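Local coordinates for L-lysine 6-monooxygenase involved in desferrioxamine biosynthesis (Erwinia amylovora CFBP1430, PDB 5O8P), which acts as an FAD-containing cadaverine monooxygenase, probably N-hydroxylating the diamine at the expense of NADPH on the pathway to the siderophore desferrioxamine E, at residues B[17-22]-B[397-402]; B[403-408]-B[416-421]. One frame throughout, in Å; residues are numbered along the deposited sequence.

Interaction 1 (B[17-22]-B[397-402]); sequences GPFNLG and GMACYR. With FAD (flavin-adenine dinucleotide), chain C.
Phe19 and Ala399 are where the backbones come nearest, with 5.9 Å between Phe19 CA and Ala399 CA, so that the first turn of helix 18-27 meets the first turn of helix 399-410. No hydrogen bond joins the two segments; three side chains make the contact, and the Phe19 ring is at its centre. The methyl of Ala399 meets this ring at its edge, near the ring plane, with Ala399 CB 3.6 Å from Phe19 CD1. One helical turn later, Arg402 reaches over one face to make a cation-pi contact: Arg402 CZ stands 4.5 Å from the centroid of the Phe19 ring, only 7° off its normal. The guanidinium is not laid flat on the ring but stands almost upright, the two planes 79° apart, and NH2 is the atom set down over the ring centre. A bend in the arginine chain at chi3 (35°) contributes to this orientation. Its other nitrogens are held elsewhere, NH1 by a salt bridge to Glu385 and NE by Gln382, which also binds Asn20 and so connects the two helix starts. On the other side of the Phe19 ring plane lies the cofactor, whose O5' approaches obliquely, 3.2 Å from Phe19 CE2. The ring thus separates the arginine from the ribityl-phosphate part of the FAD. Beside it, Pro18 CD lies 3.3 Å from FAD O3P, and Gly17, the N-cap of helix 18-27, brings its CA close to FAD O5B. Strand 8-14, this glycine-rich turn and helix 18-27, followed by the parallel strand 35-38, form the beta-alpha-beta unit of a Rossmann-type FAD site, in which the helix N terminus faces the pyrophosphate.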
ATOM      1  N   GLY B  17      -1.664 -31.390 -15.169  1.00 41.24           N
ATOM      2  CA  GLY B  17      -1.921 -29.998 -14.836  1.00 44.66           C
ATOM      3  C   GLY B  17      -0.931 -29.598 -13.779  1.00 44.79           C
ATOM      4  O   GLY B  17      -0.045 -30.384 -13.461  1.00 52.05           O
ATOM      5  N   PRO B  18      -1.069 -28.386 -13.217  1.00 43.62           N
ATOM      6  CA  PRO B  18      -0.138 -27.966 -12.164  1.00 41.32           C
ATOM      7  C   PRO B  18      -0.172 -28.853 -10.931  1.00 40.48           C
ATOM      8  O   PRO B  18       0.864 -28.997 -10.267  1.00 44.20           O
ATOM      9  CB  PRO B  18      -0.595 -26.546 -11.814  1.00 41.38           C
ATOM     10  CG  PRO B  18      -1.512 -26.130 -12.918  1.00 45.32           C
ATOM     11  CD  PRO B  18      -2.119 -27.382 -13.456  1.00 45.05           C
ATOM     12  N   PHE B  19      -1.322 -29.462 -10.649  1.00 36.16           N
ATOM     13  CA  PHE B  19      -1.412 -30.401  -9.526  1.00 33.22           C
ATOM     14  C   PHE B  19      -0.594 -31.692  -9.714  1.00 32.51           C
ATOM     15  O   PHE B  19       0.258 -31.987  -8.880  1.00 36.93           O
ATOM     16  CB  PHE B  19      -2.876 -30.715  -9.184  1.00 29.12           C
ATOM     17  CG  PHE B  19      -3.671 -29.505  -8.819  1.00 29.49           C
ATOM     18  CD1 PHE B  19      -3.159 -28.543  -7.931  1.00 32.90           C
ATOM     19  CD2 PHE B  19      -4.933 -29.319  -9.319  1.00 29.42           C
ATOM     20  CE1 PHE B  19      -3.879 -27.423  -7.593  1.00 29.98           C
ATOM     21  CE2 PHE B  19      -5.664 -28.190  -8.965  1.00 30.79           C
ATOM     22  CZ  PHE B  19      -5.123 -27.245  -8.123  1.00 29.95           C
ATOM     23  N   ASN B  20      -0.819 -32.442 -10.793  1.00 30.73           N
ATOM     24  CA  ASN B  20      -0.002 -33.648 -11.046  1.00 30.05           C
ATOM     25  C   ASN B  20       1.434 -33.326 -11.410  1.00 29.34           C
ATOM     26  O   ASN B  20       2.309 -34.133 -11.142  1.00 32.71           O
ATOM     27  CB  ASN B  20      -0.604 -34.564 -12.108  1.00 29.41           C
ATOM     28  CG  ASN B  20      -1.571 -35.592 -11.541  1.00 29.59           C
ATOM     29  OD1 ASN B  20      -1.745 -35.696 -10.341  1.00 30.79           O
ATOM     30  ND2 ASN B  20      -2.211 -36.354 -12.412  1.00 32.20           N
ATOM     31  N   LEU B  21       1.692 -32.161 -11.996  1.00 29.74           N
ATOM     32  CA  LEU B  21       3.073 -31.727 -12.231  1.00 32.08           C
ATOM     33  C   LEU B  21       3.767 -31.522 -10.888  1.00 36.69           C
ATOM     34  O   LEU B  21       4.954 -31.814 -10.739  1.00 37.70           O
ATOM     35  CB  LEU B  21       3.121 -30.442 -13.060  1.00 31.95           C
ATOM     36  CG  LEU B  21       4.519 -29.918 -13.409  1.00 31.86           C
ATOM     37  CD1 LEU B  21       5.295 -30.945 -14.222  1.00 33.19           C
ATOM     38  CD2 LEU B  21       4.461 -28.587 -14.164  1.00 31.47           C
ATOM     39  N   GLY B  22       3.022 -31.011  -9.909  1.00 40.43           N
ATOM     40  CA  GLY B  22       3.502 -30.914  -8.534  1.00 38.98           C
ATOM     41  C   GLY B  22       3.834 -32.272  -7.976  1.00 37.03           C
ATOM     42  O   GLY B  22       4.973 -32.513  -7.572  1.00 41.04           O
ATOM     43  N   GLY B 397      -2.194 -23.128  -3.723  1.00 42.32           N
ATOM     44  CA  GLY B 397      -1.703 -23.084  -2.350  1.00 40.20           C
ATOM     45  C   GLY B 397      -1.904 -24.331  -1.518  1.00 39.71           C
ATOM     46  O   GLY B 397      -1.178 -24.522  -0.548  1.00 44.66           O
ATOM     47  N   MET B 398      -2.870 -25.177  -1.869  1.00 40.08           N
ATOM     48  CA  MET B 398      -3.053 -26.460  -1.172  1.00 46.13           C
ATOM     49  C   MET B 398      -2.708 -27.680  -2.030  1.00 45.78           C
ATOM     50  O   MET B 398      -3.125 -28.803  -1.729  1.00 40.75           O
ATOM     51  CB  MET B 398      -4.470 -26.537  -0.602  1.00 48.80           C
ATOM     52  CG  MET B 398      -4.699 -25.506   0.491  1.00 53.06           C
ATOM     53  SD  MET B 398      -3.661 -25.733   1.962  1.00 54.08           S
ATOM     54  CE  MET B 398      -4.551 -27.043   2.836  1.00 52.92           C
ATOM     55  N   ALA B 399      -1.895 -27.450  -3.064  1.00 44.25           N
ATOM     56  CA  ALA B 399      -1.468 -28.497  -3.976  1.00 41.61           C
ATOM     57  C   ALA B 399      -0.432 -29.366  -3.299  1.00 39.59           C
ATOM     58  O   ALA B 399      -0.535 -30.590  -3.337  1.00 45.88           O
ATOM     59  CB  ALA B 399      -0.904 -27.895  -5.251  1.00 45.10           C
ATOM     60  N   CYS B 400       0.565 -28.739  -2.677  1.00 36.50           N
ATOM     61  CA  CYS B 400       1.570 -29.484  -1.898  1.00 36.17           C
ATOM     62  C   CYS B 400       0.977 -30.234  -0.698  1.00 36.65           C
ATOM     63  O   CYS B 400       1.422 -31.341  -0.411  1.00 31.02           O
ATOM     64  CB  CYS B 400       2.684 -28.576  -1.411  1.00 36.80           C
ATOM     65  SG  CYS B 400       3.885 -28.170  -2.673  1.00 42.06           S
ATOM     66  N   TYR B 401      -0.014 -29.645  -0.010  1.00 37.63           N
ATOM     67  CA  TYR B 401      -0.695 -30.357   1.073  1.00 34.76           C
ATOM     68  C   TYR B 401      -1.278 -31.666   0.524  1.00 33.28           C
ATOM     69  O   TYR B 401      -0.947 -32.751   1.021  1.00 30.58           O
ATOM     70  CB  TYR B 401      -1.804 -29.520   1.765  1.00 34.38           C
ATOM     71  CG  TYR B 401      -2.605 -30.342   2.765  1.00 31.90           C
ATOM     72  CD1 TYR B 401      -2.054 -30.707   3.993  1.00 31.68           C
ATOM     73  CD2 TYR B 401      -3.889 -30.810   2.462  1.00 32.12           C
ATOM     74  CE1 TYR B 401      -2.748 -31.520   4.882  1.00 33.29           C
ATOM     75  CE2 TYR B 401      -4.607 -31.593   3.361  1.00 33.62           C
ATOM     76  CZ  TYR B 401      -4.022 -31.944   4.577  1.00 33.90           C
ATOM     77  OH  TYR B 401      -4.669 -32.730   5.505  1.00 33.82           O
ATOM     78  N   ARG B 402      -2.113 -31.554  -0.509  1.00 31.30           N
ATOM     79  CA  ARG B 402      -2.797 -32.728  -1.068  1.00 34.82           C
ATOM     80  C   ARG B 402      -1.784 -33.761  -1.608  1.00 33.69           C
ATOM     81  O   ARG B 402      -1.859 -34.951  -1.275  1.00 31.06           O
ATOM     82  CB  ARG B 402      -3.808 -32.321  -2.155  1.00 36.14           C
ATOM     83  CG  ARG B 402      -4.781 -33.427  -2.567  1.00 36.85           C
ATOM     84  CD  ARG B 402      -5.776 -33.033  -3.644  1.00 38.29           C
ATOM     85  NE  ARG B 402      -5.195 -32.097  -4.610  1.00 42.92           N
ATOM     86  CZ  ARG B 402      -5.688 -30.909  -4.958  1.00 47.72           C
ATOM     87  NH1 ARG B 402      -6.861 -30.467  -4.504  1.00 49.86           N
ATOM     88  NH2 ARG B 402      -5.016 -30.164  -5.830  1.00 52.96           N
TER
HETATM   89  PA  FAD C 501      -5.384 -28.741 -15.957  1.00 81.94           P
HETATM   90  O1A FAD C 501      -4.706 -27.635 -16.743  1.00 74.09           O
HETATM   91  O2A FAD C 501      -6.865 -28.975 -16.136  1.00 70.04           O
HETATM   92  O5B FAD C 501      -4.566 -30.086 -16.322  1.00 89.76           O
HETATM   93  C5B FAD C 501      -5.190 -31.241 -16.873  1.00 93.35           C
HETATM   94  C4B FAD C 501      -4.335 -31.938 -17.925  1.00 92.51           C
HETATM   95  O4B FAD C 501      -4.807 -33.282 -18.103  1.00 91.14           O
HETATM   96  C3B FAD C 501      -4.424 -31.267 -19.291  1.00 92.41           C
HETATM   97  O3B FAD C 501      -3.099 -31.112 -19.816  1.00 71.22           O
HETATM   98  C2B FAD C 501      -5.311 -32.196 -20.119  1.00 93.74           C
HETATM   99  O2B FAD C 501      -5.002 -32.211 -21.516  1.00102.75           O
HETATM  100  C1B FAD C 501      -5.023 -33.548 -19.496  1.00 89.91           C
HETATM  101  N9A FAD C 501      -6.036 -34.612 -19.738  1.00 89.25           N
HETATM  102  C8A FAD C 501      -7.372 -34.570 -19.556  1.00 89.69           C
HETATM  103  N7A FAD C 501      -7.936 -35.764 -19.893  1.00 85.07           N
HETATM  104  C5A FAD C 501      -6.947 -36.591 -20.297  1.00 83.69           C
HETATM  105  C6A FAD C 501      -6.824 -37.989 -20.792  1.00 80.99           C
HETATM  106  N6A FAD C 501      -7.914 -38.783 -20.930  1.00 86.95           N
HETATM  107  N1A FAD C 501      -5.584 -38.453 -21.099  1.00 75.99           N
HETATM  108  C2A FAD C 501      -4.480 -37.686 -20.974  1.00 77.16           C
HETATM  109  N3A FAD C 501      -4.523 -36.411 -20.541  1.00 71.15           N
HETATM  110  C4A FAD C 501      -5.698 -35.821 -20.191  1.00 82.70           C
HETATM  111  N1  FAD C 501      -5.600 -21.144  -9.064  1.00100.83           N
HETATM  112  C2  FAD C 501      -4.724 -20.555  -8.208  1.00100.06           C
HETATM  113  O2  FAD C 501      -4.562 -21.074  -7.081  1.00 91.22           O
HETATM  114  N3  FAD C 501      -4.025 -19.446  -8.538  1.00100.91           N
HETATM  115  C4  FAD C 501      -4.160 -18.850  -9.737  1.00 95.54           C
HETATM  116  O4  FAD C 501      -3.509 -17.825 -10.015  1.00 90.37           O
HETATM  117  C4X FAD C 501      -5.099 -19.432 -10.729  1.00 93.34           C
HETATM  118  N5  FAD C 501      -5.278 -18.884 -11.950  1.00 83.55           N
HETATM  119  C5X FAD C 501      -6.145 -19.437 -12.831  1.00 95.47           C
HETATM  120  C6  FAD C 501      -6.290 -18.827 -14.074  1.00103.36           C
HETATM  121  C7  FAD C 501      -7.161 -19.340 -15.033  1.00104.55           C
HETATM  122  C7M FAD C 501      -7.303 -18.659 -16.372  1.00 95.80           C
HETATM  123  C8  FAD C 501      -7.949 -20.565 -14.713  1.00103.41           C
HETATM  124  C8M FAD C 501      -8.898 -21.139 -15.730  1.00 98.10           C
HETATM  125  C9  FAD C 501      -7.814 -21.182 -13.468  1.00105.69           C
HETATM  126  C9A FAD C 501      -6.937 -20.676 -12.491  1.00105.54           C
HETATM  127  N10 FAD C 501      -6.759 -21.278 -11.199  1.00112.87           N
HETATM  128  C10 FAD C 501      -5.841 -20.655 -10.308  1.00101.91           C
HETATM  129  C1' FAD C 501      -7.473 -22.504 -10.748  1.00113.15           C
HETATM  130  C2' FAD C 501      -6.651 -23.793 -10.985  1.00109.04           C
HETATM  131  O2' FAD C 501      -5.292 -23.613 -10.536  1.00 95.16           O
HETATM  132  C3' FAD C 501      -6.651 -24.271 -12.449  1.00102.86           C
HETATM  133  O3' FAD C 501      -7.989 -24.560 -12.883  1.00101.10           O
HETATM  134  C4' FAD C 501      -5.784 -25.516 -12.684  1.00 97.60           C
HETATM  135  O4' FAD C 501      -5.347 -25.542 -14.047  1.00 78.97           O
HETATM  136  C5' FAD C 501      -6.521 -26.818 -12.380  1.00 99.50           C
HETATM  137  O5' FAD C 501      -5.563 -27.841 -12.102  1.00 99.51           O
HETATM  138  P   FAD C 501      -5.497 -29.161 -13.006  1.00 83.70           P
HETATM  139  O1P FAD C 501      -4.345 -30.010 -12.509  1.00 76.54           O
HETATM  140  O2P FAD C 501      -6.900 -29.698 -12.964  1.00 68.07           O
HETATM  141  O3P FAD C 501      -5.067 -28.422 -14.392  1.00 95.50           O

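Interaction 2 (B[403-408]-B[416-421]); sequences NSVLLR and YPVERQ
Val418 sets its isopropyl group against the side of helix 399-410, among Ser404, Val405 and Arg408. With CG1 anti to the backbone N (chi1 -175°), its two methyls part company: Val418 CG1 meets Val405 CG1 at 3.8 Å, the two valines crossing at about a right angle, while Val418 CG2 lies 3.9 Å from Ser404 CB. Arg408 comes in obliquely, and its NH1 is 3.4 Å from Val418 CB. That nitrogen is also salt-bridged to Glu414, whose carboxylate takes the Val418 backbone N-H as well; the arginine and the valine therefore share one anchor. Arg420 NH1 is 5.1 Å from Arg408 NH1, a nearness of like charges that Glu414 presumably eases. Two residues before Val418, Tyr416 turns the edge of its ring to Leu407, with Tyr416 CE2 3.8 Å from Leu407 CD1 and that methyl in the ring plane. Tyr416 CB packs 3.6 Å from Ser404 OG, a hydroxyl already bonded to the carbonyl of Cys400 one turn back in the helix. The irregular segment 416-421 thus passes across the side of helix 399-410 with no hydrogen bond between the two segments. Helix 18-27 flanks the same surface: its Leu23 and Leu26 touch Leu407, and the Leu26 carbonyl binds the Tyr416 hydroxyl, while Lys82, from helix 77-83 of the second subunit, makes a salt bridge to Glu419.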
ATOM      1  N   ASN B 403      -0.816 -33.290  -2.387  1.00 32.52           N
ATOM      2  CA  ASN B 403       0.252 -34.154  -2.892  1.00 33.78           C
ATOM      3  C   ASN B 403       1.011 -34.877  -1.770  1.00 37.53           C
ATOM      4  O   ASN B 403       1.357 -36.058  -1.904  1.00 38.77           O
ATOM      5  CB  ASN B 403       1.229 -33.355  -3.778  1.00 32.22           C
ATOM      6  CG  ASN B 403       0.638 -32.997  -5.134  1.00 31.03           C
ATOM      7  OD1 ASN B 403      -0.119 -33.770  -5.711  1.00 27.35           O
ATOM      8  ND2 ASN B 403       0.989 -31.824  -5.648  1.00 32.83           N
ATOM      9  N   SER B 404       1.239 -34.182  -0.658  1.00 41.26           N
ATOM     10  CA  SER B 404       1.908 -34.786   0.493  1.00 39.68           C
ATOM     11  C   SER B 404       1.117 -35.904   1.161  1.00 37.46           C
ATOM     12  O   SER B 404       1.745 -36.840   1.683  1.00 39.39           O
ATOM     13  CB  SER B 404       2.281 -33.729   1.528  1.00 39.95           C
ATOM     14  OG  SER B 404       3.305 -32.906   1.020  1.00 40.23           O
ATOM     15  N   VAL B 405      -0.221 -35.818   1.155  1.00 35.27           N
ATOM     16  CA  VAL B 405      -1.046 -36.898   1.753  1.00 38.42           C
ATOM     17  C   VAL B 405      -1.227 -38.034   0.742  1.00 40.02           C
ATOM     18  O   VAL B 405      -1.383 -39.194   1.127  1.00 42.06           O
ATOM     19  CB  VAL B 405      -2.419 -36.441   2.390  1.00 37.28           C
ATOM     20  CG1 VAL B 405      -2.419 -34.970   2.809  1.00 38.47           C
ATOM     21  CG2 VAL B 405      -3.618 -36.728   1.503  1.00 36.12           C
ATOM     22  N   LEU B 406      -1.229 -37.694  -0.546  1.00 40.92           N
ATOM     23  CA  LEU B 406      -1.235 -38.708  -1.578  1.00 39.05           C
ATOM     24  C   LEU B 406       0.022 -39.530  -1.456  1.00 37.71           C
ATOM     25  O   LEU B 406      -0.054 -40.758  -1.436  1.00 40.68           O
ATOM     26  CB  LEU B 406      -1.318 -38.091  -2.972  1.00 41.34           C
ATOM     27  CG  LEU B 406      -2.629 -37.431  -3.375  1.00 39.72           C
ATOM     28  CD1 LEU B 406      -2.472 -36.877  -4.784  1.00 40.90           C
ATOM     29  CD2 LEU B 406      -3.789 -38.393  -3.274  1.00 40.09           C
ATOM     30  N   LEU B 407       1.173 -38.868  -1.348  1.00 35.60           N
ATOM     31  CA  LEU B 407       2.434 -39.602  -1.204  1.00 36.21           C
ATOM     32  C   LEU B 407       2.469 -40.450   0.056  1.00 37.08           C
ATOM     33  O   LEU B 407       3.044 -41.522   0.048  1.00 49.79           O
ATOM     34  CB  LEU B 407       3.651 -38.671  -1.299  1.00 34.23           C
ATOM     35  CG  LEU B 407       3.941 -38.248  -2.745  1.00 34.72           C
ATOM     36  CD1 LEU B 407       5.019 -37.188  -2.828  1.00 34.22           C
ATOM     37  CD2 LEU B 407       4.333 -39.448  -3.599  1.00 36.00           C
ATOM     38  N   ARG B 408       1.828 -39.998   1.126  1.00 39.72           N
ATOM     39  CA  ARG B 408       1.739 -40.789   2.365  1.00 39.76           C
ATOM     40  C   ARG B 408       0.913 -42.070   2.177  1.00 36.42           C
ATOM     41  O   ARG B 408       1.249 -43.121   2.725  1.00 36.42           O
ATOM     42  CB  ARG B 408       1.168 -39.942   3.509  1.00 41.88           C
ATOM     43  CG  ARG B 408       1.320 -40.559   4.889  1.00 44.42           C
ATOM     44  CD  ARG B 408       0.898 -39.555   5.953  1.00 51.08           C
ATOM     45  NE  ARG B 408      -0.548 -39.300   5.877  1.00 53.52           N
ATOM     46  CZ  ARG B 408      -1.180 -38.191   6.278  1.00 49.85           C
ATOM     47  NH1 ARG B 408      -0.509 -37.150   6.775  1.00 50.81           N
ATOM     48  NH2 ARG B 408      -2.504 -38.117   6.136  1.00 46.69           N
ATOM     49  N   TYR B 416       6.795 -36.346   3.016  1.00 44.54           N
ATOM     50  CA  TYR B 416       6.884 -34.923   3.290  1.00 40.30           C
ATOM     51  C   TYR B 416       5.931 -34.648   4.434  1.00 42.12           C
ATOM     52  O   TYR B 416       4.776 -35.097   4.377  1.00 48.31           O
ATOM     53  CB  TYR B 416       6.471 -34.140   2.069  1.00 36.72           C
ATOM     54  CG  TYR B 416       7.394 -34.324   0.903  1.00 35.82           C
ATOM     55  CD1 TYR B 416       8.611 -33.664   0.841  1.00 34.08           C
ATOM     56  CD2 TYR B 416       7.046 -35.157  -0.151  1.00 34.71           C
ATOM     57  CE1 TYR B 416       9.453 -33.821  -0.247  1.00 33.67           C
ATOM     58  CE2 TYR B 416       7.878 -35.311  -1.249  1.00 34.68           C
ATOM     59  CZ  TYR B 416       9.083 -34.634  -1.292  1.00 34.75           C
ATOM     60  OH  TYR B 416       9.922 -34.771  -2.374  1.00 36.51           O
ATOM     61  N   PRO B 417       6.395 -33.911   5.464  1.00 43.99           N
ATOM     62  CA  PRO B 417       5.589 -33.733   6.665  1.00 43.22           C
ATOM     63  C   PRO B 417       4.307 -32.964   6.368  1.00 39.81           C
ATOM     64  O   PRO B 417       4.330 -31.957   5.677  1.00 37.29           O
ATOM     65  CB  PRO B 417       6.517 -32.951   7.607  1.00 42.51           C
ATOM     66  CG  PRO B 417       7.440 -32.217   6.712  1.00 40.94           C
ATOM     67  CD  PRO B 417       7.612 -33.076   5.494  1.00 43.92           C
ATOM     68  N   VAL B 418       3.203 -33.477   6.888  1.00 39.25           N
ATOM     69  CA  VAL B 418       1.884 -32.986   6.599  1.00 41.73           C
ATOM     70  C   VAL B 418       1.374 -32.317   7.865  1.00 42.70           C
ATOM     71  O   VAL B 418       1.125 -32.999   8.877  1.00 48.11           O
ATOM     72  CB  VAL B 418       0.948 -34.150   6.209  1.00 43.85           C
ATOM     73  CG1 VAL B 418      -0.413 -33.615   5.788  1.00 45.67           C
ATOM     74  CG2 VAL B 418       1.566 -34.996   5.105  1.00 43.56           C
ATOM     75  N   GLU B 419       1.208 -30.994   7.808  1.00 42.85           N
ATOM     76  CA  GLU B 419       0.707 -30.239   8.934  1.00 46.54           C
ATOM     77  C   GLU B 419      -0.721 -30.678   9.273  1.00 48.63           C
ATOM     78  O   GLU B 419      -1.527 -30.924   8.375  1.00 50.04           O
ATOM     79  CB  GLU B 419       0.772 -28.744   8.646  1.00 47.82           C
ATOM     80  CG  GLU B 419       2.188 -28.184   8.696  1.00 52.83           C
ATOM     81  CD  GLU B 419       2.909 -28.160   7.360  1.00 53.95           C
ATOM     82  OE1 GLU B 419       2.548 -28.957   6.463  1.00 49.71           O
ATOM     83  OE2 GLU B 419       3.855 -27.345   7.223  1.00 57.06           O
ATOM     84  N   ARG B 420      -0.965 -30.908  10.556  1.00 50.50           N
ATOM     85  CA  ARG B 420      -2.331 -31.112  11.060  1.00 49.80           C
ATOM     86  C   ARG B 420      -2.971 -29.818  11.532  1.00 48.51           C
ATOM     87  O   ARG B 420      -4.174 -29.764  11.695  1.00 46.98           O
ATOM     88  CB  ARG B 420      -2.329 -32.083  12.227  1.00 54.29           C
ATOM     89  CG  ARG B 420      -1.751 -33.456  11.932  1.00 60.00           C
ATOM     90  CD  ARG B 420      -2.213 -34.509  12.945  1.00 73.04           C
ATOM     91  NE  ARG B 420      -1.346 -35.701  12.956  1.00 88.53           N
ATOM     92  CZ  ARG B 420      -1.534 -36.841  12.269  1.00 85.59           C
ATOM     93  NH1 ARG B 420      -2.586 -37.032  11.464  1.00 87.82           N
ATOM     94  NH2 ARG B 420      -0.647 -37.824  12.395  1.00 82.35           N
ATOM     95  N   GLN B 421      -2.165 -28.791  11.805  1.00 54.12           N
ATOM     96  CA  GLN B 421      -2.636 -27.611  12.538  1.00 51.63           C
ATOM     97  C   GLN B 421      -1.754 -26.393  12.301  1.00 48.87           C
ATOM     98  O   GLN B 421      -0.702 -26.279  12.918  1.00 55.07           O
ATOM     99  CB  GLN B 421      -2.752 -27.919  14.051  1.00 58.67           C
ATOM    100  CG  GLN B 421      -3.284 -26.755  14.890  1.00 71.51           C
ATOM    101  CD  GLN B 421      -4.297 -27.168  15.933  1.00 76.26           C
ATOM    102  OE1 GLN B 421      -5.014 -28.155  15.768  1.00 83.35           O
ATOM    103  NE2 GLN B 421      -4.377 -26.395  16.997  1.00 79.09           N
TER

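Followed from the N terminus, the chain enters the first turn of helix 18-27, and after 374 intervening residues segment 397-402 comes back against it; interaction 1 closes this very long loop. Interaction 2 opens directly afterwards at 403 and closes a short one, with seven residues between its segments. The two are in series, neither nested nor crossed, and succeed each other along helix 399-410. They also touch: Tyr401 CE1 lies 3.3 Å from Val418 CG1. Together they join the FAD-binding start of the chain to that late helix and then to the loop behind it, and both contacts border the second subunit.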